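Local coordinates for protein extracellular ligand-binding receptor (Verminephrobacter eiseniae, PDB 4M88) that probably binds an amino acid outside the cytoplasmic membrane as the substrate-binding component of an ABC transporter, at residues A191-V204 with A217-L230. Numbering follows the deposited sequence.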
ATOM      1  N   ALA A 191      15.301 -15.297  12.265  1.00 12.95           N
ATOM      2  CA  ALA A 191      14.180 -15.910  12.967  1.00 14.43           C
ATOM      3  C   ALA A 191      14.651 -16.640  14.217  1.00 16.48           C
ATOM      4  O   ALA A 191      13.976 -16.609  15.248  1.00 18.51           O
ATOM      5  CB  ALA A 191      13.410 -16.852  12.039  1.00 15.38           C
ATOM      6  N   ARG A 192      15.803 -17.299  14.121  1.00 16.20           N
ATOM      7  CA  ARG A 192      16.411 -17.954  15.282  1.00 22.10           C
ATOM      8  C   ARG A 192      16.741 -16.943  16.374  1.00 16.88           C
ATOM      9  O   ARG A 192      16.555 -17.229  17.562  1.00 19.09           O
ATOM     10  CB  ARG A 192      17.669 -18.737  14.893  1.00 26.61           C
ATOM     11  CG  ARG A 192      17.408 -20.197  14.554  1.00 39.92           C
ATOM     12  CD  ARG A 192      18.703 -21.014  14.494  1.00 48.59           C
ATOM     13  NE  ARG A 192      19.799 -20.403  15.248  1.00 57.44           N
ATOM     14  CZ  ARG A 192      20.939 -21.023  15.556  1.00 66.14           C
ATOM     15  NH1 ARG A 192      21.134 -22.285  15.194  1.00 68.81           N
ATOM     16  NH2 ARG A 192      21.883 -20.384  16.238  1.00 68.40           N
ATOM     17  N   GLN A 193      17.240 -15.769  15.983  1.00 15.01           N
ATOM     18  CA  GLN A 193      17.513 -14.707  16.956  1.00 15.85           C
ATOM     19  C   GLN A 193      16.226 -14.253  17.631  1.00 13.24           C
ATOM     20  O   GLN A 193      16.173 -14.116  18.852  1.00 18.70           O
ATOM     21  CB  GLN A 193      18.204 -13.510  16.290  1.00 17.99           C
ATOM     22  CG  GLN A 193      18.249 -12.235  17.157  1.00 22.78           C
ATOM     23  CD  GLN A 193      19.410 -12.199  18.155  1.00 31.72           C
ATOM     24  OE1 GLN A 193      20.173 -13.156  18.276  1.00 34.85           O
ATOM     25  NE2 GLN A 193      19.541 -11.085  18.874  1.00 28.26           N
ATOM     26  N   ILE A 194      15.184 -14.028  16.834  1.00 11.32           N
ATOM     27  CA  ILE A 194      13.903 -13.582  17.385  1.00 12.20           C
ATOM     28  C   ILE A 194      13.316 -14.630  18.323  1.00 15.04           C
ATOM     29  O   ILE A 194      12.771 -14.304  19.377  1.00 15.36           O
ATOM     30  CB  ILE A 194      12.923 -13.198  16.268  1.00 12.76           C
ATOM     31  CG1 ILE A 194      13.411 -11.905  15.611  1.00 18.07           C
ATOM     32  CG2 ILE A 194      11.486 -13.032  16.811  1.00 11.42           C
ATOM     33  CD1 ILE A 194      12.688 -11.528  14.361  1.00 25.95           C
ATOM     34  N   ALA A 195      13.469 -15.897  17.963  1.00 14.41           N
ATOM     35  CA  ALA A 195      12.956 -16.987  18.786  1.00 14.05           C
ATOM     36  C   ALA A 195      13.588 -17.012  20.171  1.00 19.28           C
ATOM     37  O   ALA A 195      12.998 -17.524  21.122  1.00 24.35           O
ATOM     38  CB  ALA A 195      13.166 -18.317  18.088  1.00 15.09           C
ATOM     39  N   ALA A 196      14.791 -16.462  20.282  1.00 17.37           N
ATOM     40  CA  ALA A 196      15.523 -16.477  21.540  1.00 20.17           C
ATOM     41  C   ALA A 196      15.162 -15.319  22.477  1.00 20.91           C
ATOM     42  O   ALA A 196      15.637 -15.280  23.609  1.00 23.51           O
ATOM     43  CB  ALA A 196      17.019 -16.489  21.273  1.00 21.67           C
ATOM     44  N   LEU A 197      14.317 -14.399  22.018  1.00 18.64           N
ATOM     45  CA  LEU A 197      14.076 -13.142  22.741  1.00 21.14           C
ATOM     46  C   LEU A 197      12.975 -13.167  23.800  1.00 24.96           C
ATOM     47  O   LEU A 197      12.941 -12.302  24.673  1.00 26.62           O
ATOM     48  CB  LEU A 197      13.781 -12.013  21.752  1.00 24.25           C
ATOM     49  CG  LEU A 197      14.910 -11.743  20.767  1.00 22.78           C
ATOM     50  CD1 LEU A 197      14.607 -10.530  19.909  1.00 17.50           C
ATOM     51  CD2 LEU A 197      16.188 -11.551  21.532  1.00 20.64           C
ATOM     52  N   GLY A 198      12.066 -14.130  23.722  1.00 22.15           N
ATOM     53  CA  GLY A 198      10.945 -14.155  24.650  1.00 23.62           C
ATOM     54  C   GLY A 198       9.995 -12.988  24.437  1.00 26.20           C
ATOM     55  O   GLY A 198       9.363 -12.500  25.381  1.00 30.57           O
ATOM     56  N   ALA A 199       9.893 -12.535  23.190  1.00 19.87           N
ATOM     57  CA  ALA A 199       8.939 -11.490  22.852  1.00 19.02           C
ATOM     58  C   ALA A 199       7.533 -12.079  22.802  1.00 19.61           C
ATOM     59  O   ALA A 199       7.360 -13.262  22.500  1.00 19.62           O
ATOM     60  CB  ALA A 199       9.294 -10.847  21.521  1.00 17.10           C
ATOM     61  N   GLN A 200       6.534 -11.249  23.089  1.00 16.31           N
ATOM     62  CA  GLN A 200       5.147 -11.697  23.084  1.00 12.83           C
ATOM     63  C   GLN A 200       4.468 -11.524  21.726  1.00 13.83           C
ATOM     64  O   GLN A 200       3.406 -12.104  21.474  1.00 15.53           O
ATOM     65  CB  GLN A 200       4.367 -10.958  24.164  1.00 17.32           C
ATOM     66  CG  GLN A 200       4.829 -11.283  25.554  1.00 19.68           C
ATOM     67  CD  GLN A 200       4.454 -10.203  26.535  1.00 32.14           C
ATOM     68  OE1 GLN A 200       4.902  -9.070  26.406  1.00 32.90           O
ATOM     69  NE2 GLN A 200       3.610 -10.539  27.511  1.00 35.91           N
ATOM     70  N   GLY A 201       5.083 -10.735  20.858  1.00 13.38           N
ATOM     71  CA  GLY A 201       4.550 -10.502  19.528  1.00 14.93           C
ATOM     72  C   GLY A 201       5.680 -10.044  18.635  1.00 13.19           C
ATOM     73  O   GLY A 201       6.709  -9.565  19.135  1.00 14.66           O
ATOM     74  N   VAL A 202       5.515 -10.207  17.322  1.00  9.71           N
ATOM     75  CA  VAL A 202       6.562  -9.836  16.374  1.00  9.24           C
ATOM     76  C   VAL A 202       5.981  -9.070  15.196  1.00 12.28           C
ATOM     77  O   VAL A 202       5.057  -9.557  14.534  1.00 14.90           O
ATOM     78  CB  VAL A 202       7.299 -11.073  15.804  1.00 12.11           C
ATOM     79  CG1 VAL A 202       8.491 -10.624  14.950  1.00 10.10           C
ATOM     80  CG2 VAL A 202       7.777 -12.004  16.917  1.00 15.99           C
ATOM     81  N   LEU A 203       6.526  -7.878  14.942  1.00  9.57           N
ATOM     82  CA  LEU A 203       6.182  -7.092  13.761  1.00  8.00           C
ATOM     83  C   LEU A 203       7.124  -7.447  12.628  1.00 11.75           C
ATOM     84  O   LEU A 203       8.335  -7.501  12.828  1.00 15.49           O
ATOM     85  CB  LEU A 203       6.343  -5.598  14.040  1.00 13.43           C
ATOM     86  CG  LEU A 203       5.299  -4.747  14.735  1.00 28.54           C
ATOM     87  CD1 LEU A 203       5.228  -5.079  16.212  1.00 36.26           C
ATOM     88  CD2 LEU A 203       5.660  -3.270  14.523  1.00 24.37           C
ATOM     89  N   VAL A 204       6.588  -7.661  11.429  1.00 11.10           N
ATOM     90  CA  VAL A 204       7.440  -7.888  10.260  1.00 12.51           C
ATOM     91  C   VAL A 204       7.288  -6.729   9.285  1.00 15.66           C
ATOM     92  O   VAL A 204       6.177  -6.416   8.865  1.00 12.88           O
ATOM     93  CB  VAL A 204       7.107  -9.224   9.588  1.00 12.56           C
ATOM     94  CG1 VAL A 204       8.119  -9.538   8.497  1.00 13.97           C
ATOM     95  CG2 VAL A 204       7.097 -10.343  10.636  1.00 16.35           C
ATOM     96  N   ALA A 217       9.608 -18.043   7.922  1.00 13.74           N
ATOM     97  CA  ALA A 217      10.829 -18.290   8.680  1.00 14.42           C
ATOM     98  C   ALA A 217      10.558 -18.275  10.181  1.00 12.86           C
ATOM     99  O   ALA A 217      11.084 -19.116  10.926  1.00 11.95           O
ATOM    100  CB  ALA A 217      11.890 -17.269   8.319  1.00 14.23           C
ATOM    101  N   LEU A 218       9.755 -17.313  10.626  1.00 13.13           N
ATOM    102  CA  LEU A 218       9.380 -17.243  12.035  1.00 13.60           C
ATOM    103  C   LEU A 218       8.612 -18.498  12.482  1.00 10.43           C
ATOM    104  O   LEU A 218       8.946 -19.090  13.508  1.00 11.73           O
ATOM    105  CB  LEU A 218       8.591 -15.962  12.332  1.00 10.09           C
ATOM    106  CG  LEU A 218       9.389 -14.656  12.295  1.00 10.88           C
ATOM    107  CD1 LEU A 218       8.456 -13.451  12.272  1.00 13.09           C
ATOM    108  CD2 LEU A 218      10.362 -14.559  13.487  1.00 15.81           C
ATOM    109  N   ARG A 219       7.607 -18.915  11.714  1.00 10.69           N
ATOM    110  CA  ARG A 219       6.845 -20.118  12.057  1.00 10.73           C
ATOM    111  C   ARG A 219       7.753 -21.350  12.104  1.00 16.47           C
ATOM    112  O   ARG A 219       7.643 -22.180  13.010  1.00 16.29           O
ATOM    113  CB  ARG A 219       5.689 -20.357  11.072  1.00 13.72           C
ATOM    114  CG  ARG A 219       4.563 -19.344  11.129  1.00 15.26           C
ATOM    115  CD  ARG A 219       4.176 -18.969  12.541  1.00 16.57           C
ATOM    116  NE  ARG A 219       2.898 -18.261  12.568  1.00 15.39           N
ATOM    117  CZ  ARG A 219       2.491 -17.470  13.563  1.00 18.19           C
ATOM    118  NH1 ARG A 219       3.263 -17.264  14.631  1.00 13.44           N
ATOM    119  NH2 ARG A 219       1.301 -16.885  13.494  1.00 16.91           N
ATOM    120  N   LYS A 220       8.666 -21.453  11.143  1.00 17.68           N
ATOM    121  CA  LYS A 220       9.621 -22.563  11.121  1.00 21.49           C
ATOM    122  C   LYS A 220      10.590 -22.538  12.307  1.00 20.18           C
ATOM    123  O   LYS A 220      11.102 -23.578  12.717  1.00 22.26           O
ATOM    124  CB  LYS A 220      10.409 -22.573   9.815  1.00 22.46           C
ATOM    125  CG  LYS A 220       9.674 -23.266   8.694  1.00 33.85           C
ATOM    126  CD  LYS A 220      10.561 -23.444   7.475  1.00 36.63           C
ATOM    127  CE  LYS A 220      10.035 -24.554   6.579  1.00 40.66           C
ATOM    128  NZ  LYS A 220      10.653 -24.484   5.222  1.00 43.49           N
ATOM    129  N   ALA A 221      10.834 -21.351  12.859  1.00 18.25           N
ATOM    130  CA  ALA A 221      11.681 -21.227  14.043  1.00 17.21           C
ATOM    131  C   ALA A 221      10.866 -21.391  15.326  1.00 18.84           C
ATOM    132  O   ALA A 221      11.361 -21.108  16.413  1.00 21.92           O
ATOM    133  CB  ALA A 221      12.425 -19.902  14.045  1.00 14.25           C
ATOM    134  N   ASP A 222       9.630 -21.866  15.179  1.00 16.74           N
ATOM    135  CA  ASP A 222       8.710 -22.116  16.294  1.00 20.55           C
ATOM    136  C   ASP A 222       8.337 -20.833  17.031  1.00 19.72           C
ATOM    137  O   ASP A 222       8.111 -20.845  18.246  1.00 20.92           O
ATOM    138  CB  ASP A 222       9.275 -23.158  17.273  1.00 27.64           C
ATOM    139  CG  ASP A 222       9.446 -24.540  16.635  1.00 42.39           C
ATOM    140  OD1 ASP A 222       8.654 -24.888  15.733  1.00 49.96           O
ATOM    141  OD2 ASP A 222      10.367 -25.278  17.051  1.00 47.11           O
ATOM    142  N   VAL A 223       8.286 -19.724  16.302  1.00 12.43           N
ATOM    143  CA  VAL A 223       7.726 -18.506  16.868  1.00 10.86           C
ATOM    144  C   VAL A 223       6.224 -18.605  16.639  1.00 13.53           C
ATOM    145  O   VAL A 223       5.741 -18.359  15.531  1.00 19.32           O
ATOM    146  CB  VAL A 223       8.310 -17.246  16.216  1.00 13.48           C
ATOM    147  CG1 VAL A 223       7.639 -15.991  16.776  1.00 15.89           C
ATOM    148  CG2 VAL A 223       9.797 -17.185  16.475  1.00 15.10           C
ATOM    149  N   THR A 224       5.501 -19.013  17.680  1.00 11.31           N
ATOM    150  CA  THR A 224       4.064 -19.235  17.593  1.00 19.22           C
ATOM    151  C   THR A 224       3.272 -18.007  18.048  1.00 20.05           C
ATOM    152  O   THR A 224       2.040 -17.993  17.983  1.00 18.78           O
ATOM    153  CB  THR A 224       3.661 -20.426  18.461  1.00 20.94           C
ATOM    154  OG1 THR A 224       4.114 -20.201  19.798  1.00 22.05           O
ATOM    155  CG2 THR A 224       4.316 -21.697  17.939  1.00 26.60           C
ATOM    156  N   GLN A 225       3.993 -16.988  18.511  1.00 13.98           N
ATOM    157  CA  GLN A 225       3.390 -15.739  18.995  1.00 11.80           C
ATOM    158  C   GLN A 225       2.671 -15.008  17.867  1.00 11.18           C
ATOM    159  O   GLN A 225       2.969 -15.246  16.684  1.00 16.93           O
ATOM    160  CB  GLN A 225       4.475 -14.826  19.580  1.00 16.11           C
ATOM    161  CG  GLN A 225       4.969 -15.267  20.960  1.00 20.44           C
ATOM    162  CD  GLN A 225       5.837 -16.510  20.901  1.00 30.06           C
ATOM    163  OE1 GLN A 225       6.469 -16.794  19.880  1.00 24.92           O
ATOM    164  NE2 GLN A 225       5.871 -17.261  22.002  1.00 34.45           N
ATOM    165  N   PRO A 226       1.724 -14.110  18.217  1.00 12.94           N
ATOM    166  CA  PRO A 226       1.086 -13.265  17.197  1.00 13.75           C
ATOM    167  C   PRO A 226       2.124 -12.514  16.380  1.00 13.98           C
ATOM    168  O   PRO A 226       3.106 -12.012  16.939  1.00 12.87           O
ATOM    169  CB  PRO A 226       0.274 -12.269  18.037  1.00 17.07           C
ATOM    170  CG  PRO A 226      -0.083 -13.051  19.255  1.00 20.47           C
ATOM    171  CD  PRO A 226       1.134 -13.883  19.554  1.00 16.44           C
ATOM    172  N   LEU A 227       1.905 -12.450  15.068  1.00  9.92           N
ATOM    173  CA  LEU A 227       2.773 -11.704  14.174  1.00  8.44           C
ATOM    174  C   LEU A 227       1.918 -10.581  13.610  1.00 11.54           C
ATOM    175  O   LEU A 227       0.706 -10.756  13.407  1.00 13.48           O
ATOM    176  CB  LEU A 227       3.267 -12.607  13.043  1.00 13.83           C
ATOM    177  CG  LEU A 227       3.870 -13.951  13.446  1.00 14.24           C
ATOM    178  CD1 LEU A 227       4.288 -14.726  12.182  1.00 12.56           C
ATOM    179  CD2 LEU A 227       5.064 -13.774  14.380  1.00 15.45           C
ATOM    180  N   PHE A 228       2.514  -9.418  13.399  1.00 10.35           N
ATOM    181  CA  PHE A 228       1.764  -8.282  12.879  1.00  8.99           C
ATOM    182  C   PHE A 228       2.455  -7.772  11.630  1.00 13.23           C
ATOM    183  O   PHE A 228       3.686  -7.690  11.577  1.00 15.17           O
ATOM    184  CB  PHE A 228       1.690  -7.148  13.902  1.00 11.89           C
ATOM    185  CG  PHE A 228       1.286  -7.597  15.277  1.00 17.81           C
ATOM    186  CD1 PHE A 228      -0.021  -7.962  15.542  1.00 22.84           C
ATOM    187  CD2 PHE A 228       2.218  -7.639  16.303  1.00 24.60           C
ATOM    188  CE1 PHE A 228      -0.394  -8.376  16.818  1.00 24.27           C
ATOM    189  CE2 PHE A 228       1.855  -8.051  17.578  1.00 25.58           C
ATOM    190  CZ  PHE A 228       0.548  -8.419  17.829  1.00 22.10           C
ATOM    191  N   VAL A 229       1.667  -7.443  10.618  1.00  9.41           N
ATOM    192  CA  VAL A 229       2.234  -6.936   9.378  1.00 11.09           C
ATOM    193  C   VAL A 229       1.433  -5.742   8.910  1.00 13.96           C
ATOM    194  O   VAL A 229       0.276  -5.571   9.300  1.00 13.33           O
ATOM    195  CB  VAL A 229       2.240  -8.007   8.261  1.00 14.22           C
ATOM    196  CG1 VAL A 229       3.008  -9.237   8.705  1.00 15.25           C
ATOM    197  CG2 VAL A 229       0.818  -8.374   7.865  1.00 14.45           C
ATOM    198  N   LEU A 230       2.051  -4.910   8.075  1.00 13.63           N
ATOM    199  CA  LEU A 230       1.383  -3.731   7.542  1.00 14.94           C
ATOM    200  C   LEU A 230       0.639  -4.073   6.256  1.00 15.81           C
ATOM    201  O   LEU A 230       0.582  -5.239   5.857  1.00 19.35           O
ATOM    202  CB  LEU A 230       2.405  -2.618   7.291  1.00 21.82           C
ATOM    203  CG  LEU A 230       3.269  -2.244   8.496  1.00 21.18           C
ATOM    204  CD1 LEU A 230       4.209  -1.084   8.149  1.00 22.46           C
ATOM    205  CD2 LEU A 230       2.393  -1.879   9.672  1.00 24.79           C
TER
HETATM  206  O   HOH W   1       4.683  -5.285   7.055  1.00 13.46           O
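V202 N donates to P226 O (3.0 Å), and V202 O accepts F228 N at 2.8 Å, tying strand 201-204 to strand 227-229 in parallel register. The third rung, V204 N to F228 O (2.9 Å), is the straightest, with a C=O...N angle of 177°. Beyond it the strands part, and a water takes over, donating to V204 O and accepting from L230 N. At the other end glycine suits position 201, because a beta carbon there would clash with F228 CE2, 4.1 Å from G201 CA. Beta-branched V202 and V204 suit extended strand and face helix 208-220 on the same side as L227, whose CD2 lies beside V202 CB. From that helix L218 wedges between strand 201-204 and I194 of helix 184-195: with CG anti to the carbonyl carbon (chi1 -71°), its branched end is carried in between them, CD1 to V204 CG2 (3.8 Å) and V202 CG1, CD2 to I194 CG2 (3.8 Å). Replacing L218 by alanine removes both methyls and is likely to leave a gap between the two valines and I194. Alanines let helix 184-195 approach the C-terminal end of helix 208-220, A191 CB lying 3.8 Å from CB of A221, just past that end. The paired strands and helix 208-220 form a beta-alpha-beta unit of a periplasmic-binding-protein domain, flanked by strands 143-149 and 250-254, and L203 packs against helix 125-138 on the opposite sheet face.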